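Local coordinates for mevalonate kinase (Staphylococcus aureus, PDB 2X7I), which probably phosphorylates mevalonate with ATP, an early kinase step of the mevalonate route to isoprenoids, at residues 39-44 with 108-113; 52-57 with 89-94; 60-65 with 300-305; 66-71 with 102-107; 71-76 with 136-141. One frame throughout, in Å; residues are numbered along the deposited sequence.

Overall arrangement
Contacts 1, 2, 4 and 5 lie in the amino-terminal part of the kinase. Their first segments follow one another from 39 to 76 and the partners run from 89 to 141. Contacts 1 and 2, with centres about 9 Å apart, reach the same mixed sheet through its neighbouring strands 29-45 and 87-93. Contacts 1 and 4 share helix 103-119. Contacts 4 and 5, with centres about 8 Å apart, share helix 70-80 and Lys71. Contact 3 pairs the loop at 60-65 with strand 300-305 of the separate four-stranded sheet, its centre about 23 Å from that of contact 5. Sheet, overlying helices and probable phosphate-binding loop are thus linked, with contact 3 bridging to the carboxy-terminal lobe.

Contact 1 (39-44 with 108-113); sequences IKVLIE and AVAFVR
Ala110 and Phe111, which face Ile39, Val41 and Ile43 across this contact, ride on a helical turn closed by the bond from Val112 N to Ala108 O, at 3.0 Å the shortest polar bond within either segment. No hydrogen bond crosses between strand 39-44 and helix 108-113, so the evidence for the contact is the fit of hydrocarbon groups. Val41 is the centre of it, and its two methyls divide the work. CG1, turned opposite the backbone N (chi1 173°), meets Phe111 CD1 at 4.0 Å, while CG2, lying beside that N, rests 3.7 Å from Ala110 CB. The same alanine methyl also touches the strand backbone, with Ala110 CB 3.7 Å from Ile39 O, and it meets Ile39 CG2 at 4.0 Å. Farther along, Ile43 extends CD1 to within 4.1 Å of Phe111 CE1, the two side chains crossing at roughly a right angle. Val41 CG1 and Ile43 CD1 both approach the phenyl ring obliquely. The segment axes run 28° apart and approach to 7.3 Å, with the small Ala110 at the interface, its methyl touching both Val41 CG2 and Ile39 O, and all five touching residues are buried. Strand 29-45 lies between strands 6-16 and 87-93 here, with Val41 bonded through its backbone to Gly9 and Leu42 to Thr90; helix 103-119 covers this face, and beyond it helix 125-140 packs on Ala108, Val109 and Val112.

Contact 2 (52-57 with 89-94); sequences SSIKSD and VTIQTN
Val89 O takes two partners: Lys55 N, 2.7 Å away, and a water that donates to it at 3.0 Å and is also hydrogen-bonded to Ser53 OG. Four further backbone bonds join the strands, and the straightest, Asp57 N to Ile91 O (2.8 Å), opens to 176° at the hydrogen. Val89 N to Ser53 O, Ile91 N to Lys55 O and Thr93 N to Asp57 O complete the set. Each of Lys55 and Asp57 donates to one residue of 89-93 and accepts from the residue two places on, the pattern of parallel pairing. The strands belong to a beta-alpha-beta unit whose connecting helix, 70-80, lies on the face bearing Ile54, Val89 and Ile91. On that face Ile54 CG1 sits 4.0 Å from Ile91 CD1, and Ile91 CD1 also comes within 3.7 Å of Ser56 OG; Leu70 covers both isoleucines. The opposite face is more polar. Asp57 and Gln92 lie side by side pointing the same way, their carboxylate and amide planes turned 73° apart, with Asp57 OD2 3.7 Å from Gln92 CG. The same oxygen borders Thr90 CG2 at an equal 3.7 Å.

Contact 3 (60-65 with 300-305); sequences DGMLYD and HTWIEN
Two kinds of interaction meet at the His300 ring, polar groups at its edge and a methionine over one face, and Met62 then continues to Trp302. Among the polar groups, Asp60 OD2 lies in the ring plane beside the ND1-CE1 edge, 3.0 Å from both His300 ND1 and His300 CE1, with the carboxylate turned 81° against the imidazole. On the NE2 side of the ring, a water lies in plane 2.7 Å from His300 NE2 and donates to Gly61 O at 3.0 Å, so loop backbone and ring are joined through solvent. The stacking is supplied by Met62, whose CG sits beside its backbone N (chi1 -68°) and whose chain runs extended across the imidazole in the opposite direction to the histidine side chain. Met62 CG makes a CH-pi contact, 3.6 Å from the His300 centroid. SD stands almost directly over that face, 7° off the normal, a sulfur-aromatic arrangement. In the apolar packing, Met62 CE still borders the imidazole, 3.5 Å from His300 ND1, while also reaching Trp302 CZ2 at 3.8 Å, obliquely to the indole, whose other neighbours include Phe34, edge to face. The loop follows strand 53-58, whereas strand 300-305 is an outermost strand of the four-stranded antiparallel sheet, so the contact joins the two lobes of the GHMP kinase fold near the surface. With a carboxylate beside the ND1-CE1 edge and a water at NE2, the nearby negative charge may favour the protonated form of the imidazole.

Contact 4 (66-71 with 102-107); sequences APDHLK and GSSAAV
The glycine- and serine-rich phosphate-binding loop of GHMP kinases leads here into helix 103-119, and Asp68 faces Ser104 and Val107 near its start. The carboxylate reaches the helix largely through water. One water donates to Asp68 OD1 and to Ser104 O, each at 2.6 Å, and accepts from Ser104 OG, also at 2.6 Å, so that three protein atoms fix its position. A second water donates to Asp68 OD2 at 2.7 Å and accepts from Ser103 OG in a longer bond. In its nearest direct contacts Asp68 OD2 meets carbon, lying 3.6 Å from Ser104 CA and 3.7 Å from Val107 CB; the Asp68 and Val107 side chains come from opposite directions. An extended first torsion, with CG opposite the backbone N (chi1 -158°), carries the acid group across to the helix. Gly102 is the N-cap of that helix, and a citrate, probably from the crystallisation liquor, is hydrogen-bonded by Ser103 N and Ser104 N. This anion at the helix start is consistent with the site where the family holds the phosphates of ATP. Asp68 stands on the flank of this turn and also packs on Ala139 and His140 of helix 125-140. Farther from the loop, Leu70 and Val107 reach toward each other tip to tip. Their methyls CD2 and CG1 are only 3.3 Å apart, tighter than usual van der Waals contact, and Leu70 CD1 meets the same Val107 methyl at 4.0 Å. Ile39 of the sheet lies against Val107 too, while Ile54 covers Leu70.

Contact 5 (71-76 with 136-141); sequences KSLVNR and EQIAHG
Ile138 meets Ser72, Leu73 and Arg76 by way of two branches that part at its CB. The first, CG2, lies opposite the backbone N and is directed to the start of the neighbouring helix: Ile138 CG2 is 3.8 Å from Ser72 CB and 4.2 Å from Leu73 CD2. The second leaves through CG1, which is set beside the backbone N (chi1 -72°), and ends at CD1. That terminal methyl is 3.5 Å from Arg76 CD and then lies over one face of the guanidinium, 3.8 Å from Arg76 NE. The arginine chain, extended from CG to NE, crosses the isoleucine at about a right angle, and Ile138 CD1 borders both Arg76 CD and the face of the guanidinium. Next to Ile138, Ala139 CB receives Leu73, with Leu73 CG and CD2 each 3.8 Å away; the CB bond of Leu73 aims past the other helix, but the end of the side chain closes on Ala139. No hydrogen bond spans the two segments. The contacting residues 72, 73 and 76 form one stripe along helix 70-80, and their partners 138 and 139 are consecutive near the end of helix 125-140, which breaks at Gly141 with positive phi. The axes come to 8.8 Å at an angle of 125°, and the nearest CA atoms, those of Ser72 and Ala139, are 5.9 Å apart. With Phe111 of helix 103-119 lying against Val74 nearby, helices 70-80 and 125-140 pack in the helical layer over the mixed sheet, as in the amino-terminal domain of GHMP kinases.

Contact 1 (39-44 with 108-113)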
# COMPACT_ATOMS: atom_id res chain seq x y z
N ILE A 39 1.74 3.86 9.12
CA ILE A 39 1.70 2.99 10.27
C ILE A 39 2.79 3.44 11.24
O ILE A 39 3.95 3.58 10.83
CB ILE A 39 1.91 1.52 9.86
CG1 ILE A 39 0.75 1.08 8.96
CG2 ILE A 39 2.04 0.64 11.09
CD1 ILE A 39 0.30 -0.36 9.16
N LYS A 40 2.41 3.66 12.50
CA LYS A 40 3.34 4.06 13.56
C LYS A 40 3.38 2.99 14.65
O LYS A 40 2.33 2.54 15.12
CB LYS A 40 2.89 5.38 14.20
CG LYS A 40 2.73 6.55 13.24
CD LYS A 40 2.13 7.75 13.97
CE LYS A 40 2.07 8.98 13.07
NZ LYS A 40 1.14 8.80 11.92
N VAL A 41 4.58 2.59 15.06
CA VAL A 41 4.76 1.67 16.18
C VAL A 41 5.59 2.33 17.29
O VAL A 41 6.63 2.93 17.02
CB VAL A 41 5.42 0.33 15.73
CG1 VAL A 41 5.75 -0.55 16.95
CG2 VAL A 41 4.52 -0.41 14.74
N LEU A 42 5.11 2.21 18.52
CA LEU A 42 5.83 2.67 19.70
C LEU A 42 6.02 1.49 20.66
O LEU A 42 5.07 0.77 20.96
CB LEU A 42 5.06 3.80 20.39
CG LEU A 42 5.62 4.30 21.73
CD1 LEU A 42 7.01 4.92 21.56
CD2 LEU A 42 4.66 5.29 22.38
N ILE A 43 7.25 1.31 21.13
CA ILE A 43 7.59 0.27 22.11
C ILE A 43 8.16 0.96 23.34
O ILE A 43 9.19 1.62 23.25
CB ILE A 43 8.65 -0.72 21.56
CG1 ILE A 43 8.26 -1.20 20.15
CG2 ILE A 43 8.84 -1.88 22.53
CD1 ILE A 43 9.14 -2.31 19.59
N GLU A 44 7.48 0.82 24.48
CA GLU A 44 7.87 1.46 25.73
C GLU A 44 8.15 0.48 26.85
O GLU A 44 7.25 -0.26 27.26
CB GLU A 44 6.75 2.38 26.22
CG GLU A 44 6.43 3.56 25.32
CD GLU A 44 5.24 4.35 25.83
OE1 GLU A 44 4.08 3.89 25.61
OE2 GLU A 44 5.46 5.41 26.46
N ALA A 108 5.37 -4.31 9.39
CA ALA A 108 6.65 -4.98 9.58
C ALA A 108 7.82 -4.00 9.54
O ALA A 108 8.73 -4.10 10.35
CB ALA A 108 6.84 -6.09 8.58
N VAL A 109 7.81 -3.07 8.59
CA VAL A 109 8.86 -2.05 8.49
C VAL A 109 8.83 -1.12 9.72
O VAL A 109 9.89 -0.79 10.27
CB VAL A 109 8.72 -1.24 7.18
CG1 VAL A 109 9.68 -0.04 7.16
CG2 VAL A 109 8.99 -2.16 5.98
N ALA A 110 7.64 -0.71 10.14
CA ALA A 110 7.45 0.13 11.32
C ALA A 110 7.90 -0.59 12.59
O ALA A 110 8.61 -0.01 13.42
CB ALA A 110 6.01 0.54 11.44
N PHE A 111 7.50 -1.84 12.73
CA PHE A 111 7.85 -2.60 13.92
C PHE A 111 9.37 -2.83 14.04
O PHE A 111 9.92 -2.74 15.15
CB PHE A 111 7.12 -3.94 13.97
CG PHE A 111 7.40 -4.70 15.22
CD1 PHE A 111 6.70 -4.43 16.38
CD2 PHE A 111 8.40 -5.64 15.26
CE1 PHE A 111 6.99 -5.10 17.56
CE2 PHE A 111 8.69 -6.31 16.43
CZ PHE A 111 7.99 -6.05 17.57
N VAL A 112 10.02 -3.14 12.92
CA VAL A 112 11.46 -3.38 12.92
C VAL A 112 12.22 -2.10 13.25
O VAL A 112 13.16 -2.13 14.03
CB VAL A 112 11.96 -3.94 11.59
CG1 VAL A 112 13.50 -3.91 11.55
CG2 VAL A 112 11.45 -5.36 11.38
N ARG A 113 11.82 -0.99 12.64
CA ARG A 113 12.38 0.31 12.96
C ARG A 113 12.26 0.63 14.46
O ARG A 113 13.25 0.94 15.11
CB ARG A 113 11.69 1.39 12.12
CG ARG A 113 12.22 1.45 10.70
CD ARG A 113 11.40 2.37 9.80
NE ARG A 113 12.10 2.59 8.53
CZ ARG A 113 11.54 3.03 7.40
NH1 ARG A 113 10.25 3.33 7.34
NH2 ARG A 113 12.29 3.18 6.33

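Contact 2 (52-57 with 89-94)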
# COMPACT_ATOMS: atom_id res chain seq x y z
N SER A 52 2.07 -6.14 30.71
CA SER A 52 2.51 -5.79 29.38
C SER A 52 1.27 -5.65 28.54
O SER A 52 0.27 -6.30 28.80
CB SER A 52 3.44 -6.86 28.80
OG SER A 52 4.69 -6.80 29.45
N SER A 53 1.31 -4.76 27.56
CA SER A 53 0.15 -4.54 26.70
C SER A 53 0.56 -4.37 25.25
O SER A 53 1.65 -3.88 24.96
CB SER A 53 -0.64 -3.32 27.16
OG SER A 53 0.14 -2.14 27.09
N ILE A 54 -0.32 -4.80 24.35
CA ILE A 54 -0.24 -4.48 22.94
C ILE A 54 -1.56 -3.81 22.56
O ILE A 54 -2.62 -4.41 22.72
CB ILE A 54 0.07 -5.73 22.06
CG1 ILE A 54 0.23 -5.35 20.59
CG2 ILE A 54 -1.01 -6.79 22.20
CD1 ILE A 54 0.87 -6.50 19.76
N LYS A 55 -1.49 -2.56 22.11
CA LYS A 55 -2.67 -1.79 21.75
C LYS A 55 -2.65 -1.47 20.27
O LYS A 55 -1.67 -0.96 19.76
CB LYS A 55 -2.72 -0.50 22.56
CG LYS A 55 -4.03 0.28 22.40
CD LYS A 55 -4.00 1.60 23.16
CE LYS A 55 -5.39 2.24 23.18
NZ LYS A 55 -5.45 3.44 24.06
N SER A 56 -3.74 -1.80 19.57
CA SER A 56 -3.87 -1.49 18.14
C SER A 56 -4.94 -0.45 17.96
O SER A 56 -6.10 -0.71 18.27
CB SER A 56 -4.25 -2.73 17.35
OG SER A 56 -3.13 -3.53 17.12
N ASP A 57 -4.55 0.73 17.46
CA ASP A 57 -5.47 1.83 17.21
C ASP A 57 -5.77 1.87 15.72
O ASP A 57 -4.84 1.91 14.90
CB ASP A 57 -4.86 3.18 17.60
CG ASP A 57 -4.42 3.25 19.06
OD1 ASP A 57 -5.01 2.56 19.93
OD2 ASP A 57 -3.48 4.02 19.34
N VAL A 89 3.26 -1.83 23.89
CA VAL A 89 3.41 -1.70 22.44
C VAL A 89 2.13 -1.09 21.87
O VAL A 89 1.03 -1.55 22.16
CB VAL A 89 3.68 -3.04 21.78
CG1 VAL A 89 3.81 -2.87 20.27
CG2 VAL A 89 4.94 -3.67 22.36
N THR A 90 2.31 -0.04 21.07
CA THR A 90 1.21 0.69 20.45
C THR A 90 1.44 0.73 18.94
O THR A 90 2.54 1.02 18.48
CB THR A 90 1.10 2.12 21.01
OG1 THR A 90 0.93 2.08 22.44
CG2 THR A 90 -0.09 2.85 20.41
N ILE A 91 0.41 0.37 18.18
CA ILE A 91 0.44 0.38 16.72
C ILE A 91 -0.72 1.26 16.29
O ILE A 91 -1.84 1.06 16.75
CB ILE A 91 0.23 -1.04 16.12
CG1 ILE A 91 1.24 -2.03 16.69
CG2 ILE A 91 0.38 -1.03 14.59
CD1 ILE A 91 0.61 -3.31 17.22
N GLN A 92 -0.45 2.26 15.45
CA GLN A 92 -1.51 3.09 14.88
C GLN A 92 -1.52 2.89 13.38
O GLN A 92 -0.47 2.94 12.76
CB GLN A 92 -1.27 4.58 15.18
CG GLN A 92 -1.15 4.95 16.65
CD GLN A 92 -0.73 6.40 16.83
OE1 GLN A 92 -1.53 7.32 16.65
NE2 GLN A 92 0.53 6.61 17.17
N THR A 93 -2.68 2.64 12.79
CA THR A 93 -2.77 2.51 11.34
C THR A 93 -3.88 3.31 10.67
O THR A 93 -5.02 3.39 11.14
CB THR A 93 -2.89 1.04 10.87
OG1 THR A 93 -3.13 1.02 9.46
CG2 THR A 93 -4.03 0.30 11.57
N ASN A 94 -3.50 3.84 9.51
CA ASN A 94 -4.34 4.62 8.62
C ASN A 94 -4.94 3.75 7.49
O ASN A 94 -5.76 4.23 6.70
CB ASN A 94 -3.43 5.67 7.97
CG ASN A 94 -4.20 6.78 7.33
OD1 ASN A 94 -5.41 6.89 7.52
ND2 ASN A 94 -3.51 7.61 6.56
O HOH W 1 0.10 -0.90 24.97

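Contact 3 (60-65 with 300-305)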
# COMPACT_ATOMS: atom_id res chain seq x y z
N ASP A 60 -10.33 6.12 11.63
CA ASP A 60 -11.55 6.03 10.85
C ASP A 60 -12.34 4.76 11.26
O ASP A 60 -12.01 4.12 12.26
CB ASP A 60 -11.24 6.07 9.35
CG ASP A 60 -12.42 6.55 8.55
OD1 ASP A 60 -12.46 7.75 8.17
OD2 ASP A 60 -13.32 5.70 8.33
N GLY A 61 -13.41 4.44 10.52
CA GLY A 61 -14.20 3.24 10.79
C GLY A 61 -13.68 2.01 10.04
O GLY A 61 -14.46 1.26 9.46
N MET A 62 -12.37 1.81 10.05
CA MET A 62 -11.76 0.68 9.36
C MET A 62 -11.65 -0.54 10.27
O MET A 62 -11.53 -0.42 11.50
CB MET A 62 -10.39 1.06 8.80
CG MET A 62 -10.49 2.07 7.67
SD MET A 62 -8.90 2.57 7.03
CE MET A 62 -9.28 4.23 6.45
N LEU A 63 -11.72 -1.72 9.66
CA LEU A 63 -11.55 -2.97 10.38
C LEU A 63 -10.09 -3.18 10.75
O LEU A 63 -9.19 -2.61 10.13
CB LEU A 63 -12.04 -4.15 9.54
CG LEU A 63 -13.48 -4.11 9.01
CD1 LEU A 63 -13.74 -5.31 8.13
CD2 LEU A 63 -14.49 -4.04 10.15
N TYR A 64 -9.88 -3.99 11.79
CA TYR A 64 -8.56 -4.45 12.15
C TYR A 64 -8.09 -5.47 11.11
O TYR A 64 -8.91 -6.15 10.49
CB TYR A 64 -8.58 -5.10 13.53
CG TYR A 64 -9.00 -4.16 14.65
CD1 TYR A 64 -10.29 -4.18 15.14
CD2 TYR A 64 -8.10 -3.26 15.21
CE1 TYR A 64 -10.68 -3.34 16.15
CE2 TYR A 64 -8.48 -2.42 16.24
CZ TYR A 64 -9.77 -2.46 16.70
OH TYR A 64 -10.17 -1.61 17.72
N ASP A 65 -6.78 -5.54 10.91
CA ASP A 65 -6.20 -6.49 9.98
C ASP A 65 -5.97 -7.81 10.71
O ASP A 65 -4.86 -8.11 11.14
CB ASP A 65 -4.88 -5.95 9.42
CG ASP A 65 -4.33 -6.80 8.30
OD1 ASP A 65 -5.06 -7.69 7.83
OD2 ASP A 65 -3.17 -6.59 7.90
N HIS A 300 -13.75 4.88 2.14
CA HIS A 300 -12.57 5.61 2.61
C HIS A 300 -11.79 6.15 1.42
O HIS A 300 -11.77 5.53 0.35
CB HIS A 300 -11.64 4.71 3.45
CG HIS A 300 -12.36 3.88 4.47
ND1 HIS A 300 -12.73 4.36 5.71
CD2 HIS A 300 -12.77 2.59 4.44
CE1 HIS A 300 -13.33 3.41 6.39
NE2 HIS A 300 -13.37 2.32 5.65
N THR A 301 -11.15 7.30 1.59
CA THR A 301 -10.37 7.92 0.52
C THR A 301 -9.06 8.52 1.02
O THR A 301 -8.90 8.80 2.19
CB THR A 301 -11.17 9.01 -0.22
OG1 THR A 301 -11.59 10.02 0.72
CG2 THR A 301 -12.40 8.40 -0.92
N TRP A 302 -8.11 8.67 0.10
CA TRP A 302 -6.84 9.37 0.36
C TRP A 302 -6.43 10.19 -0.86
O TRP A 302 -6.72 9.83 -2.00
CB TRP A 302 -5.70 8.38 0.64
CG TRP A 302 -5.90 7.43 1.79
CD1 TRP A 302 -5.43 7.58 3.06
CD2 TRP A 302 -6.58 6.17 1.76
NE1 TRP A 302 -5.78 6.49 3.83
CE2 TRP A 302 -6.49 5.62 3.05
CE3 TRP A 302 -7.26 5.47 0.76
CZ2 TRP A 302 -7.06 4.39 3.38
CZ3 TRP A 302 -7.82 4.24 1.09
CH2 TRP A 302 -7.72 3.71 2.38
N ILE A 303 -5.73 11.29 -0.62
CA ILE A 303 -5.16 12.08 -1.69
C ILE A 303 -3.65 11.92 -1.65
O ILE A 303 -3.01 12.22 -0.65
CB ILE A 303 -5.54 13.57 -1.58
CG1 ILE A 303 -7.05 13.75 -1.81
CG2 ILE A 303 -4.77 14.39 -2.61
CD1 ILE A 303 -7.56 15.16 -1.53
N GLU A 304 -3.09 11.43 -2.76
CA GLU A 304 -1.66 11.25 -2.90
C GLU A 304 -1.10 12.30 -3.86
O GLU A 304 -1.49 12.36 -5.03
CB GLU A 304 -1.38 9.84 -3.46
CG GLU A 304 0.11 9.45 -3.54
CD GLU A 304 0.73 9.14 -2.19
OE1 GLU A 304 -0.01 8.95 -1.20
OE2 GLU A 304 1.98 9.08 -2.13
N ASN A 305 -0.19 13.14 -3.35
CA ASN A 305 0.61 14.02 -4.21
C ASN A 305 1.66 13.17 -4.90
O ASN A 305 2.34 12.38 -4.24
CB ASN A 305 1.29 15.11 -3.38
CG ASN A 305 1.94 16.20 -4.24
OD1 ASN A 305 2.23 16.00 -5.43
ND2 ASN A 305 2.17 17.35 -3.63
O HOH W 2 -14.48 0.05 6.73

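Contact 4 (66-71 with 102-107)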
# COMPACT_ATOMS: atom_id res chain seq x y z
N ALA A 66 -7.03 -8.59 10.84
CA ALA A 66 -6.99 -9.82 11.63
C ALA A 66 -5.94 -10.83 11.15
O ALA A 66 -5.32 -11.47 11.98
CB ALA A 66 -8.35 -10.46 11.70
N PRO A 67 -5.74 -10.97 9.82
CA PRO A 67 -4.70 -11.87 9.30
C PRO A 67 -3.24 -11.48 9.61
O PRO A 67 -2.34 -12.27 9.35
CB PRO A 67 -4.92 -11.83 7.77
CG PRO A 67 -6.34 -11.48 7.60
CD PRO A 67 -6.68 -10.57 8.75
N ASP A 68 -3.01 -10.28 10.15
CA ASP A 68 -1.65 -9.80 10.44
C ASP A 68 -1.37 -9.92 11.94
O ASP A 68 -1.82 -9.10 12.73
CB ASP A 68 -1.47 -8.36 9.96
CG ASP A 68 -0.02 -7.99 9.72
OD1 ASP A 68 0.84 -8.89 9.60
OD2 ASP A 68 0.28 -6.79 9.62
N HIS A 69 -0.61 -10.94 12.32
CA HIS A 69 -0.52 -11.37 13.71
C HIS A 69 0.66 -10.70 14.40
O HIS A 69 1.75 -11.26 14.49
CB HIS A 69 -0.40 -12.90 13.78
CG HIS A 69 -1.46 -13.62 13.01
ND1 HIS A 69 -1.19 -14.69 12.18
CD2 HIS A 69 -2.80 -13.42 12.93
CE1 HIS A 69 -2.31 -15.12 11.64
NE2 HIS A 69 -3.31 -14.37 12.09
N LEU A 70 0.41 -9.50 14.91
CA LEU A 70 1.44 -8.66 15.51
C LEU A 70 1.94 -9.22 16.84
O LEU A 70 3.09 -9.01 17.22
CB LEU A 70 0.92 -7.23 15.71
CG LEU A 70 0.19 -6.62 14.51
CD1 LEU A 70 0.03 -5.11 14.67
CD2 LEU A 70 0.89 -6.94 13.19
N LYS A 71 1.08 -9.96 17.54
CA LYS A 71 1.46 -10.63 18.79
C LYS A 71 2.67 -11.56 18.59
O LYS A 71 3.50 -11.69 19.49
CB LYS A 71 0.27 -11.40 19.38
CG LYS A 71 -0.77 -10.47 19.99
CD LYS A 71 -2.05 -11.16 20.44
CE LYS A 71 -2.85 -10.19 21.34
NZ LYS A 71 -4.20 -10.68 21.76
N GLY A 102 -0.37 -2.42 1.17
CA GLY A 102 0.92 -2.77 1.74
C GLY A 102 0.90 -2.80 3.26
O GLY A 102 1.91 -2.52 3.91
N SER A 103 -0.25 -3.17 3.82
CA SER A 103 -0.46 -3.13 5.24
C SER A 103 0.47 -4.05 6.03
O SER A 103 1.08 -3.64 7.01
CB SER A 103 -1.91 -3.50 5.53
OG SER A 103 -2.30 -3.02 6.77
N SER A 104 0.57 -5.31 5.61
CA SER A 104 1.46 -6.25 6.27
C SER A 104 2.92 -5.78 6.24
O SER A 104 3.63 -5.86 7.24
CB SER A 104 1.35 -7.63 5.63
OG SER A 104 2.28 -8.52 6.24
N ALA A 105 3.37 -5.29 5.09
CA ALA A 105 4.74 -4.81 4.96
C ALA A 105 4.97 -3.52 5.76
O ALA A 105 6.02 -3.36 6.37
CB ALA A 105 5.08 -4.61 3.50
N ALA A 106 3.98 -2.62 5.77
CA ALA A 106 4.07 -1.39 6.54
C ALA A 106 4.26 -1.65 8.04
O ALA A 106 5.19 -1.11 8.66
CB ALA A 106 2.84 -0.53 6.31
N VAL A 107 3.39 -2.48 8.62
CA VAL A 107 3.50 -2.88 10.02
C VAL A 107 4.89 -3.46 10.29
O VAL A 107 5.54 -3.11 11.29
CB VAL A 107 2.38 -3.90 10.41
CG1 VAL A 107 2.65 -4.54 11.76
CG2 VAL A 107 1.01 -3.21 10.45
O HOH W 3 3.07 -7.99 8.68
O HOH W 4 -1.71 -5.02 9.01

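Contact 5 (71-76 with 136-141)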
# COMPACT_ATOMS: atom_id res chain seq x y z
N LYS A 71 1.08 -9.96 17.54
CA LYS A 71 1.46 -10.63 18.79
C LYS A 71 2.67 -11.56 18.59
O LYS A 71 3.50 -11.69 19.49
CB LYS A 71 0.27 -11.40 19.38
CG LYS A 71 -0.77 -10.47 19.99
CD LYS A 71 -2.05 -11.16 20.44
CE LYS A 71 -2.85 -10.19 21.34
NZ LYS A 71 -4.20 -10.68 21.76
N SER A 72 2.75 -12.18 17.42
CA SER A 72 3.91 -13.01 17.07
C SER A 72 5.20 -12.20 16.96
O SER A 72 6.26 -12.67 17.39
CB SER A 72 3.66 -13.79 15.77
OG SER A 72 2.74 -14.84 15.99
N LEU A 73 5.12 -11.00 16.38
CA LEU A 73 6.29 -10.14 16.27
C LEU A 73 6.79 -9.71 17.65
O LEU A 73 7.99 -9.68 17.90
CB LEU A 73 6.02 -8.91 15.40
CG LEU A 73 5.64 -9.15 13.93
CD1 LEU A 73 5.62 -7.83 13.15
CD2 LEU A 73 6.56 -10.18 13.27
N VAL A 74 5.87 -9.39 18.55
CA VAL A 74 6.24 -8.91 19.88
C VAL A 74 6.82 -10.05 20.74
O VAL A 74 7.85 -9.87 21.40
CB VAL A 74 5.06 -8.24 20.59
CG1 VAL A 74 5.49 -7.77 21.99
CG2 VAL A 74 4.54 -7.05 19.78
N ASN A 75 6.16 -11.20 20.74
CA ASN A 75 6.70 -12.37 21.41
C ASN A 75 8.13 -12.67 20.97
O ASN A 75 9.00 -12.86 21.80
CB ASN A 75 5.81 -13.60 21.17
CG ASN A 75 4.53 -13.57 21.99
OD1 ASN A 75 4.37 -12.76 22.91
ND2 ASN A 75 3.61 -14.46 21.66
N ARG A 76 8.35 -12.71 19.67
CA ARG A 76 9.68 -12.94 19.12
C ARG A 76 10.69 -11.90 19.58
O ARG A 76 11.82 -12.23 19.92
CB ARG A 76 9.65 -12.96 17.58
CG ARG A 76 10.94 -13.46 16.95
CD ARG A 76 10.94 -13.27 15.43
NE ARG A 76 12.21 -13.60 14.78
CZ ARG A 76 12.64 -14.84 14.52
NH1 ARG A 76 11.92 -15.91 14.88
NH2 ARG A 76 13.81 -15.01 13.90
N GLU A 136 7.07 -10.20 8.14
CA GLU A 136 5.90 -10.45 7.30
C GLU A 136 5.57 -11.95 7.21
O GLU A 136 4.43 -12.35 7.39
CB GLU A 136 6.12 -9.90 5.90
CG GLU A 136 6.21 -8.38 5.86
CD GLU A 136 6.95 -7.88 4.65
OE1 GLU A 136 6.89 -8.55 3.60
OE2 GLU A 136 7.60 -6.82 4.74
N GLN A 137 6.59 -12.77 6.97
CA GLN A 137 6.42 -14.23 6.95
C GLN A 137 5.83 -14.78 8.25
O GLN A 137 4.87 -15.54 8.22
CB GLN A 137 7.77 -14.91 6.63
CG GLN A 137 7.82 -16.41 6.87
CD GLN A 137 7.00 -17.20 5.88
OE1 GLN A 137 6.98 -16.90 4.68
NE2 GLN A 137 6.32 -18.23 6.37
N ILE A 138 6.40 -14.37 9.37
CA ILE A 138 5.96 -14.80 10.70
C ILE A 138 4.57 -14.29 11.06
O ILE A 138 3.73 -15.05 11.55
CB ILE A 138 6.96 -14.29 11.76
CG1 ILE A 138 8.26 -15.09 11.67
CG2 ILE A 138 6.37 -14.37 13.17
CD1 ILE A 138 9.37 -14.46 12.48
N ALA A 139 4.33 -13.00 10.83
CA ALA A 139 3.08 -12.35 11.23
C ALA A 139 1.94 -12.63 10.26
O ALA A 139 0.79 -12.75 10.68
CB ALA A 139 3.29 -10.83 11.39
N HIS A 140 2.25 -12.74 8.97
CA HIS A 140 1.24 -12.79 7.91
C HIS A 140 1.32 -14.04 7.01
O HIS A 140 0.42 -14.30 6.22
CB HIS A 140 1.35 -11.51 7.07
CG HIS A 140 0.24 -11.32 6.07
ND1 HIS A 140 -1.09 -11.39 6.41
CD2 HIS A 140 0.27 -11.05 4.75
CE1 HIS A 140 -1.83 -11.18 5.34
NE2 HIS A 140 -1.03 -10.96 4.31
N GLY A 141 2.39 -14.83 7.13
CA GLY A 141 2.47 -16.08 6.38
C GLY A 141 3.21 -16.01 5.06
O GLY A 141 3.56 -17.04 4.51